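Local coordinates for protein putative arsenate reductase (Streptococcus mutans UA159, PDB 3FZ4) that probably acts as a thiol-dependent oxidoreductase of the ArsC family, possibly reducing arsenate, on a thioredoxin-like fold with a redox-active cysteine pair, at residues I33-N38 against I95-L100; N47-S52 against E83-L88; E55-F60 against Q65-L70. The protein carries 1 engineered substitution. All blocks are in the same frame, centred on the assembly; numbering follows the deposited sequence. Where two conformers were deposited one is given.

The contacts nest along the chain: contact 1 closes the widest loop, contact 2 lies within it, and contact 3 within contact 2. Contact 1 lies at one end of the mixed sheet, between the turn leaving strand 30-34 and the residues leading into strand 99-102, whereas contacts 2 and 3 sit in the mainly helical region between those strands. Their centres are about 12 to 14 Å apart, yet they touch: L99 CD1 lies 3.8 Å from W48 CZ3, and L49 CD2 3.4 Å from F59 CD2. The helical region thus packs against the sheet through apolar side chains, and a probable hydrogen bond from K96 N to F59 O (2.9 Å) ties contact 1 to contact 3.

Contact 1 (I33-N38 against I95-L100); sequences IDIKKN and IKRPLL
I35 meets I95, R97 and L99 where the end of strand 30-34 faces the approach to strand 99-102 in the thioredoxin-like fold; strand 5-9 lies between these two strands in the sheet, so the contact rests on side chains. The apolar part is carried by I35 CD1, which packs 3.7 Å from I95 CG2 and 4.1 Å from L99 CD1. The two isoleucines cross obliquely. I35 turns CG1 away from the backbone N (chi1 -157°), and the branch is extended, which carries CD1 across to the other segment. The shorter branch has a different neighbour: I35 CG2 lies 4.3 Å from R97 CD, touching the aliphatic part of the arginine. Beyond that, R97 reaches C13 and C16, the disulfide-linked pair, and P98, preceded by a cis peptide bond, packs on C16; the contact therefore adjoins the redox site. A cis-proline facing the cysteine motif is a hallmark of thioredoxin-like folds.

The polar part is local to the turn after strand 30-34. D34 OD1 accepts from K37 N at 2.9 Å with an N-H...O angle of 165°, an Asx motif, and more weakly from K36 N. The backbone bond from N38 N to D34 O closes the same turn. At the carboxylate, K37 N approaches OD1 from above the plane, 35° out of it.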
loop_
_atom_site.group_PDB
_atom_site.type_symbol
_atom_site.label_atom_id
_atom_site.label_comp_id
_atom_site.label_asym_id
_atom_site.label_seq_id
_atom_site.Cartn_x
_atom_site.Cartn_y
_atom_site.Cartn_z
ATOM N N ILE A 33 10.687 0.695 1.739
ATOM C CA ILE A 33 10.415 -0.164 2.891
ATOM C C ILE A 33 9.823 -1.478 2.408
ATOM O O ILE A 33 8.912 -1.462 1.561
ATOM C CB ILE A 33 9.419 0.502 3.837
ATOM C CG1 ILE A 33 9.970 1.840 4.350
ATOM C CG2 ILE A 33 9.070 -0.446 4.995
ATOM C CD1 ILE A 33 9.097 2.510 5.391
ATOM N N ASP A 34 10.285 -2.600 2.978
ATOM C CA ASP A 34 9.716 -3.897 2.608
ATOM C C ASP A 34 8.412 -4.084 3.345
ATOM O O ASP A 34 8.380 -4.083 4.574
ATOM C CB ASP A 34 10.728 -5.021 2.896
ATOM C CG ASP A 34 10.233 -6.395 2.459
ATOM O OD1 ASP A 34 9.194 -6.840 2.981
ATOM O OD2 ASP A 34 10.891 -7.039 1.621
ATOM N N ILE A 35 7.325 -4.209 2.587
ATOM C CA ILE A 35 6.000 -4.221 3.151
ATOM C C ILE A 35 5.704 -5.479 3.978
ATOM O O ILE A 35 4.852 -5.448 4.862
ATOM C CB ILE A 35 4.964 -3.984 2.015
ATOM C CG1 ILE A 35 3.656 -3.434 2.551
ATOM C CG2 ILE A 35 4.745 -5.239 1.167
ATOM C CD1 ILE A 35 2.639 -3.059 1.462
ATOM N N LYS A 36 6.407 -6.577 3.694
ATOM C CA LYS A 36 6.241 -7.779 4.499
ATOM C C LYS A 36 7.048 -7.666 5.798
ATOM O O LYS A 36 6.525 -7.966 6.876
ATOM C CB LYS A 36 6.609 -9.038 3.709
ATOM C CG LYS A 36 6.346 -10.349 4.468
ATOM C CD LYS A 36 6.560 -11.583 3.584
ATOM C CE LYS A 36 7.943 -12.223 3.779
ATOM N NZ LYS A 36 8.327 -13.213 2.695
ATOM N N LYS A 37 8.297 -7.231 5.706
ATOM C CA LYS A 37 9.130 -7.172 6.909
ATOM C C LYS A 37 8.711 -6.063 7.858
ATOM O O LYS A 37 8.843 -6.202 9.081
ATOM C CB LYS A 37 10.567 -6.921 6.520
ATOM C CG LYS A 37 11.187 -7.995 5.732
ATOM C CD LYS A 37 12.638 -7.587 5.548
ATOM C CE LYS A 37 13.319 -8.474 4.636
ATOM N NZ LYS A 37 14.695 -7.943 4.388
ATOM N N ASN A 38 8.243 -4.938 7.298
ATOM C CA ASN A 38 7.979 -3.726 8.049
ATOM C C ASN A 38 6.730 -3.009 7.556
ATOM O O ASN A 38 6.812 -1.894 7.043
ATOM C CB ASN A 38 9.214 -2.814 7.975
ATOM C CG ASN A 38 10.458 -3.475 8.550
ATOM O OD1 ASN A 38 10.506 -3.788 9.736
ATOM N ND2 ASN A 38 11.459 -3.703 7.704
ATOM N N ILE A 95 -1.621 -6.448 2.075
ATOM C CA ILE A 95 -1.735 -5.055 1.673
ATOM C C ILE A 95 -1.399 -4.917 0.164
ATOM O O ILE A 95 -0.468 -5.545 -0.335
ATOM C CB ILE A 95 -0.777 -4.130 2.499
ATOM C CG1 ILE A 95 -0.938 -4.383 3.990
ATOM C CG2 ILE A 95 -0.965 -2.672 2.107
ATOM C CD1 ILE A 95 0.018 -3.613 4.841
ATOM N N LYS A 96 -2.186 -4.139 -0.563
ATOM C CA LYS A 96 -1.901 -3.845 -1.960
ATOM C C LYS A 96 -0.504 -3.217 -2.051
ATOM O O LYS A 96 -0.151 -2.393 -1.191
ATOM C CB LYS A 96 -2.953 -2.857 -2.434
ATOM C CG LYS A 96 -2.812 -2.424 -3.860
ATOM C CD LYS A 96 -2.930 -3.581 -4.821
ATOM C CE LYS A 96 -3.104 -3.054 -6.229
ATOM N NZ LYS A 96 -2.997 -4.095 -7.282
ATOM N N ARG A 97 0.250 -3.557 -3.094
ATOM C CA ARG A 97 1.595 -2.974 -3.258
ATOM C C ARG A 97 1.808 -2.700 -4.746
ATOM O O ARG A 97 1.140 -3.327 -5.581
ATOM C CB ARG A 97 2.694 -3.904 -2.719
ATOM C CG ARG A 97 2.605 -5.292 -3.316
ATOM C CD ARG A 97 3.733 -6.154 -2.866
ATOM N NE ARG A 97 3.785 -7.399 -3.619
ATOM C CZ ARG A 97 3.365 -8.572 -3.162
ATOM N NH1 ARG A 97 3.494 -9.640 -3.937
ATOM N NH2 ARG A 97 2.861 -8.681 -1.941
ATOM N N PRO A 98 2.674 -1.756 -5.092
ATOM C CA PRO A 98 3.343 -0.832 -4.172
ATOM C C PRO A 98 2.414 0.200 -3.555
ATOM O O PRO A 98 1.272 0.393 -4.009
ATOM C CB PRO A 98 4.367 -0.135 -5.059
ATOM C CG PRO A 98 3.743 -0.183 -6.443
ATOM C CD PRO A 98 2.999 -1.494 -6.503
ATOM N N LEU A 99 2.909 0.880 -2.521
ATOM C CA LEU A 99 2.247 2.068 -1.990
ATOM C C LEU A 99 3.245 3.199 -2.020
ATOM O O LEU A 99 4.434 3.000 -1.751
ATOM C CB LEU A 99 1.856 1.902 -0.534
ATOM C CG LEU A 99 0.996 0.715 -0.162
ATOM C CD1 LEU A 99 0.880 0.634 1.371
ATOM C CD2 LEU A 99 -0.384 0.820 -0.809
ATOM N N LEU A 100 2.763 4.376 -2.406
ATOM C CA LEU A 100 3.542 5.602 -2.317
ATOM C C LEU A 100 2.865 6.541 -1.342
ATOM O O LEU A 100 1.666 6.784 -1.440
ATOM C CB LEU A 100 3.717 6.226 -3.704
ATOM C CG LEU A 100 4.752 7.347 -3.787
ATOM C CD1 LEU A 100 6.145 6.797 -3.601
ATOM C CD2 LEU A 100 4.634 8.093 -5.106
#

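Contact 2 (N47-S52 against E83-L88); sequences NWLENS and EAANLL. With EDO (1,2-ethanediol), chain C.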
loop_
_atom_site.group_PDB
_atom_site.type_symbol
_atom_site.label_atom_id
_atom_site.label_comp_id
_atom_site.label_asym_id
_atom_site.label_seq_id
_atom_site.Cartn_x
_atom_site.Cartn_y
_atom_site.Cartn_z
ATOM N N ASN A 47 -5.774 5.783 9.286
ATOM C CA ASN A 47 -5.918 7.136 8.778
ATOM C C ASN A 47 -6.141 7.141 7.264
ATOM O O ASN A 47 -6.980 7.872 6.776
ATOM C CB ASN A 47 -4.719 7.992 9.143
ATOM C CG ASN A 47 -5.012 9.467 9.026
ATOM O OD1 ASN A 47 -5.843 10.006 9.760
ATOM N ND2 ASN A 47 -4.326 10.130 8.108
ATOM N N TRP A 48 -5.423 6.289 6.525
ATOM C CA TRP A 48 -5.642 6.194 5.103
ATOM C C TRP A 48 -7.051 5.702 4.824
ATOM O O TRP A 48 -7.721 6.218 3.914
ATOM C CB TRP A 48 -4.653 5.214 4.485
ATOM C CG TRP A 48 -3.202 5.542 4.667
ATOM C CD1 TRP A 48 -2.653 6.752 4.998
ATOM C CD2 TRP A 48 -2.120 4.629 4.536
ATOM N NE1 TRP A 48 -1.283 6.644 5.062
ATOM C CE2 TRP A 48 -0.926 5.353 4.756
ATOM C CE3 TRP A 48 -2.034 3.266 4.191
ATOM C CZ2 TRP A 48 0.337 4.739 4.697
ATOM C CZ3 TRP A 48 -0.777 2.666 4.139
ATOM C CH2 TRP A 48 0.384 3.405 4.386
ATOM N N LEU A 49 -7.498 4.677 5.537
ATOM C CA LEU A 49 -8.816 4.119 5.250
ATOM C C LEU A 49 -9.909 5.130 5.481
ATOM O O LEU A 49 -10.912 5.132 4.746
ATOM C CB LEU A 49 -9.097 2.892 6.109
ATOM C CG LEU A 49 -8.127 1.708 6.007
ATOM C CD1 LEU A 49 -8.642 0.564 6.855
ATOM C CD2 LEU A 49 -7.949 1.246 4.569
ATOM N N GLU A 50 -9.728 5.940 6.526
ATOM C CA GLU A 50 -10.734 6.927 6.895
ATOM C C GLU A 50 -10.760 8.149 5.990
ATOM O O GLU A 50 -11.847 8.664 5.681
ATOM C CB GLU A 50 -10.538 7.360 8.348
ATOM C CG GLU A 50 -10.782 6.259 9.393
ATOM C CD GLU A 50 -12.265 5.955 9.682
ATOM O OE1 GLU A 50 -13.171 6.651 9.165
ATOM O OE2 GLU A 50 -12.538 5.007 10.452
ATOM N N ASN A 51 -9.593 8.587 5.537
ATOM C CA ASN A 51 -9.459 9.927 4.945
ATOM C C ASN A 51 -9.089 9.995 3.496
ATOM O O ASN A 51 -9.193 11.050 2.887
ATOM C CB ASN A 51 -8.485 10.757 5.767
ATOM C CG ASN A 51 -8.984 10.975 7.182
ATOM O OD1 ASN A 51 -10.064 11.523 7.390
ATOM N ND2 ASN A 51 -8.239 10.473 8.157
ATOM N N SER A 52 -8.660 8.883 2.922
ATOM C CA SER A 52 -8.258 8.894 1.514
ATOM C C SER A 52 -9.402 9.027 0.513
ATOM O O SER A 52 -9.183 9.405 -0.641
ATOM C CB SER A 52 -7.467 7.636 1.186
ATOM O OG SER A 52 -8.285 6.494 1.219
ATOM N N GLU A 83 -11.086 -2.827 12.329
ATOM C CA GLU A 83 -10.839 -4.249 12.079
ATOM C C GLU A 83 -9.958 -4.401 10.825
ATOM O O GLU A 83 -8.996 -5.171 10.834
ATOM C CB GLU A 83 -12.179 -4.982 11.898
ATOM C CG GLU A 83 -12.952 -5.101 13.219
ATOM C CD GLU A 83 -14.424 -5.516 13.060
ATOM O OE1 GLU A 83 -14.930 -5.679 11.926
ATOM O OE2 GLU A 83 -15.091 -5.695 14.112
ATOM N N ALA A 84 -10.289 -3.679 9.753
ATOM C CA ALA A 84 -9.542 -3.787 8.495
ATOM C C ALA A 84 -8.108 -3.287 8.697
ATOM O O ALA A 84 -7.156 -3.912 8.214
ATOM C CB ALA A 84 -10.226 -3.006 7.439
ATOM N N ALA A 85 -7.937 -2.169 9.412
ATOM C CA ALA A 85 -6.585 -1.637 9.625
ATOM C C ALA A 85 -5.724 -2.622 10.417
ATOM O O ALA A 85 -4.542 -2.781 10.123
ATOM C CB ALA A 85 -6.648 -0.317 10.358
ATOM N N ASN A 86 -6.326 -3.282 11.415
ATOM C CA ASN A 86 -5.638 -4.285 12.230
ATOM C C ASN A 86 -5.196 -5.484 11.392
ATOM O O ASN A 86 -4.080 -6.000 11.516
ATOM C CB ASN A 86 -6.600 -4.764 13.325
ATOM C CG ASN A 86 -6.023 -5.900 14.151
ATOM O OD1 ASN A 86 -5.015 -5.718 14.831
ATOM N ND2 ASN A 86 -6.671 -7.066 14.117
ATOM N N LEU A 87 -6.118 -5.931 10.551
ATOM C CA LEU A 87 -5.875 -7.040 9.650
ATOM C C LEU A 87 -4.706 -6.729 8.712
ATOM O O LEU A 87 -3.737 -7.484 8.600
ATOM C CB LEU A 87 -7.131 -7.311 8.829
ATOM C CG LEU A 87 -7.126 -8.579 7.992
ATOM C CD1 LEU A 87 -6.792 -9.780 8.874
ATOM C CD2 LEU A 87 -8.488 -8.762 7.385
ATOM N N LEU A 88 -4.804 -5.601 8.023
ATOM C CA LEU A 88 -3.747 -5.172 7.114
ATOM C C LEU A 88 -2.391 -5.027 7.834
ATOM O O LEU A 88 -1.354 -5.501 7.327
ATOM C CB LEU A 88 -4.155 -3.859 6.445
ATOM C CG LEU A 88 -5.298 -3.982 5.424
ATOM C CD1 LEU A 88 -5.993 -2.652 5.165
ATOM C CD2 LEU A 88 -4.824 -4.588 4.092
HETATM C C1 EDO C . -9.682 13.628 4.184
HETATM O O1 EDO C . -10.695 13.212 3.318
HETATM C C2 EDO C . -10.173 13.919 5.591
HETATM O O2 EDO C . -9.172 14.762 6.140
#
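L49 lays its CD1 branch over A84 and A85, a leucine set against two small residues where helices 42-51 and 81-90 pack in the helical part of this ArsC-family, thioredoxin-like protein. The short axes run closer to antiparallel than parallel, at 142°, and approach to 10.2 Å, a separation across which L49 faces two alanines. L49 CD1 is 3.9 Å from A84 CB and 4.1 Å from A85 CB, so it touches two consecutive methyls; it also comes to 3.8 Å from A85 N, in contact with the backbone itself. The other branch is less close, L49 CD2 standing 4.4 Å from L88 CD1 one helical turn further on. With CG anti to the carbonyl carbon (chi1 -58°) and chi2 near 180°, the leucine directs its forked end into the other helix.

All four touching residues are buried. F59 covers another part of L49, L56 packs on A84, and F60 on L88, so the loop following helix 42-51 adds to the apolar surroundings, as do I45 and L81. W48 turns to L99 and V101 of the sheet.

An ethanediol, probably from the crystallisation liquor, donates from O1 to N51 O at 2.7 Å. Around S52, beyond L49 along the chain, W48 O accepts two bonds, from S52 N and, at 2.8 Å, from S52 OG; the donors arrive from opposite faces of the carbonyl plane.

Contact 3 (E55-F60 against Q65-L70); sequences ELKKFF and QSYRAL
The side chains of F60 and Y67 cross at about a right angle where the loop behind the 3-10 segment 56-59 meets helix 65-69. The closest approach is 3.8 Å, from F60 CB to Y67 CE1, and here the methylene meets the tyrosine ring obliquely. The phenylalanine ring takes part as well: F60 CD2 lies 3.9 Å from Y67 CD1, at the edge of the tyrosine ring and in its plane. Y67 reaches across because its CG stands anti to the backbone N (chi1 -176°), which projects the ring from the helix toward the loop.

Farther out along the tyrosine, the side chain of K57 crosses that of Y67 at about a right angle, and its extended chain brings CE to 3.8 Å from Y67 OH. Beyond the pair, L72 of helix 72-75 touches both side chains, and L88 of helix 81-90 touches F60.

The chemistry is thus graded along the tyrosine: carbon meets carbon around CD1 and CE1, while the hydroxyl end lies beside the aliphatic part of an exposed lysine. Between these two segments the contact is therefore one of dispersion and water exclusion, without directed bonds.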
loop_
_atom_site.group_PDB
_atom_site.type_symbol
_atom_site.label_atom_id
_atom_site.label_comp_id
_atom_site.label_asym_id
_atom_site.label_seq_id
_atom_site.Cartn_x
_atom_site.Cartn_y
_atom_site.Cartn_z
ATOM N N GLU A 55 -12.016 3.303 -1.621
ATOM C CA GLU A 55 -12.789 2.184 -1.081
ATOM C C GLU A 55 -11.863 1.154 -0.412
ATOM O O GLU A 55 -10.701 0.969 -0.820
ATOM C CB GLU A 55 -13.665 1.533 -2.163
ATOM C CG GLU A 55 -12.979 0.537 -3.095
ATOM C CD GLU A 55 -13.918 -0.026 -4.179
ATOM O OE1 GLU A 55 -14.280 -1.226 -4.127
ATOM O OE2 GLU A 55 -14.309 0.736 -5.087
ATOM N N LEU A 56 -12.376 0.477 0.602
ATOM C CA LEU A 56 -11.602 -0.439 1.418
ATOM C C LEU A 56 -10.862 -1.488 0.609
ATOM O O LEU A 56 -9.695 -1.775 0.867
ATOM C CB LEU A 56 -12.511 -1.119 2.462
ATOM C CG LEU A 56 -11.858 -2.127 3.406
ATOM C CD1 LEU A 56 -10.740 -1.446 4.202
ATOM C CD2 LEU A 56 -12.907 -2.719 4.367
ATOM N N LYS A 57 -11.524 -2.062 -0.391
ATOM C CA LYS A 57 -10.928 -3.149 -1.129
ATOM C C LYS A 57 -9.664 -2.719 -1.892
ATOM O O LYS A 57 -8.790 -3.538 -2.170
ATOM C CB LYS A 57 -11.980 -3.708 -2.075
ATOM C CG LYS A 57 -11.569 -4.983 -2.697
ATOM C CD LYS A 57 -12.531 -5.369 -3.803
ATOM C CE LYS A 57 -12.244 -6.763 -4.277
ATOM N NZ LYS A 57 -12.889 -7.037 -5.588
ATOM N N LYS A 58 -9.563 -1.421 -2.200
ATOM C CA LYS A 58 -8.402 -0.903 -2.911
ATOM C C LYS A 58 -7.096 -1.048 -2.119
ATOM O O LYS A 58 -6.007 -0.992 -2.686
ATOM C CB LYS A 58 -8.596 0.548 -3.334
ATOM C CG LYS A 58 -9.556 0.669 -4.494
ATOM C CD LYS A 58 -9.842 2.109 -4.875
ATOM C CE LYS A 58 -10.379 2.201 -6.313
ATOM N NZ LYS A 58 -11.089 0.954 -6.779
ATOM N N PHE A 59 -7.206 -1.207 -0.801
ATOM C CA PHE A 59 -6.040 -1.391 0.029
ATOM C C PHE A 59 -5.573 -2.823 0.173
ATOM O O PHE A 59 -4.522 -3.056 0.769
ATOM C CB PHE A 59 -6.314 -0.817 1.425
ATOM C CG PHE A 59 -6.397 0.696 1.435
ATOM C CD1 PHE A 59 -5.263 1.468 1.700
ATOM C CD2 PHE A 59 -7.622 1.335 1.172
ATOM C CE1 PHE A 59 -5.337 2.845 1.689
ATOM C CE2 PHE A 59 -7.697 2.714 1.172
ATOM C CZ PHE A 59 -6.567 3.464 1.432
ATOM N N PHE A 60 -6.346 -3.779 -0.331
ATOM C CA PHE A 60 -6.006 -5.173 -0.184
ATOM C C PHE A 60 -5.380 -5.785 -1.414
ATOM O O PHE A 60 -5.719 -5.448 -2.567
ATOM C CB PHE A 60 -7.251 -5.996 0.145
ATOM C CG PHE A 60 -7.703 -5.836 1.575
ATOM C CD1 PHE A 60 -8.463 -4.714 1.959
ATOM C CD2 PHE A 60 -7.346 -6.785 2.535
ATOM C CE1 PHE A 60 -8.861 -4.550 3.299
ATOM C CE2 PHE A 60 -7.736 -6.629 3.870
ATOM C CZ PHE A 60 -8.504 -5.521 4.244
ATOM N N GLN A 65 -2.204 -14.754 -1.992
ATOM C CA GLN A 65 -2.564 -15.947 -1.247
ATOM C C GLN A 65 -3.251 -15.661 0.083
ATOM O O GLN A 65 -4.236 -16.327 0.432
ATOM C CB GLN A 65 -1.309 -16.797 -1.022
ATOM C CG GLN A 65 -1.118 -17.907 -2.028
ATOM C CD GLN A 65 -0.251 -17.544 -3.223
ATOM O OE1 GLN A 65 -0.768 -17.302 -4.320
ATOM N NE2 GLN A 65 1.080 -17.536 -3.030
ATOM N N SER A 66 -2.754 -14.685 0.839
ATOM C CA SER A 66 -3.310 -14.388 2.176
ATOM C C SER A 66 -4.781 -14.024 2.059
ATOM O O SER A 66 -5.632 -14.484 2.820
ATOM C CB SER A 66 -2.584 -13.225 2.866
ATOM O OG SER A 66 -1.203 -13.445 3.020
ATOM N N TYR A 67 -5.087 -13.193 1.082
ATOM C CA TYR A 67 -6.441 -12.718 0.879
ATOM C C TYR A 67 -7.383 -13.865 0.519
ATOM O O TYR A 67 -8.509 -13.885 0.998
ATOM C CB TYR A 67 -6.424 -11.672 -0.242
ATOM C CG TYR A 67 -7.738 -11.002 -0.525
ATOM C CD1 TYR A 67 -8.078 -9.819 0.116
ATOM C CD2 TYR A 67 -8.620 -11.517 -1.478
ATOM C CE1 TYR A 67 -9.265 -9.174 -0.168
ATOM C CE2 TYR A 67 -9.815 -10.877 -1.759
ATOM C CZ TYR A 67 -10.127 -9.702 -1.092
ATOM O OH TYR A 67 -11.299 -9.025 -1.348
ATOM N N ARG A 68 -6.916 -14.766 -0.354
ATOM C CA ARG A 68 -7.700 -15.910 -0.852
ATOM C C ARG A 68 -7.891 -16.925 0.243
ATOM O O ARG A 68 -8.994 -17.429 0.452
ATOM C CB ARG A 68 -6.986 -16.582 -2.034
ATOM C CG ARG A 68 -6.929 -15.775 -3.311
ATOM C CD ARG A 68 -8.312 -15.671 -3.968
ATOM N NE ARG A 68 -8.795 -16.989 -4.391
ATOM C CZ ARG A 68 -10.041 -17.269 -4.788
ATOM N NH1 ARG A 68 -10.982 -16.330 -4.802
ATOM N NH2 ARG A 68 -10.348 -18.508 -5.159
ATOM N N ALA A 69 -6.811 -17.230 0.943
ATOM C CA ALA A 69 -6.820 -18.266 1.970
ATOM C C ALA A 69 -7.740 -17.876 3.114
ATOM O O ALA A 69 -8.348 -18.747 3.736
ATOM C CB ALA A 69 -5.420 -18.509 2.475
ATOM N N LEU A 70 -7.880 -16.573 3.348
ATOM C CA LEU A 70 -8.741 -16.045 4.399
ATOM C C LEU A 70 -10.186 -15.754 3.971
ATOM O O LEU A 70 -11.003 -15.371 4.796
ATOM C CB LEU A 70 -8.148 -14.758 4.964
ATOM C CG LEU A 70 -6.845 -14.857 5.745
ATOM C CD1 LEU A 70 -6.470 -13.465 6.268
ATOM C CD2 LEU A 70 -6.966 -15.872 6.873
#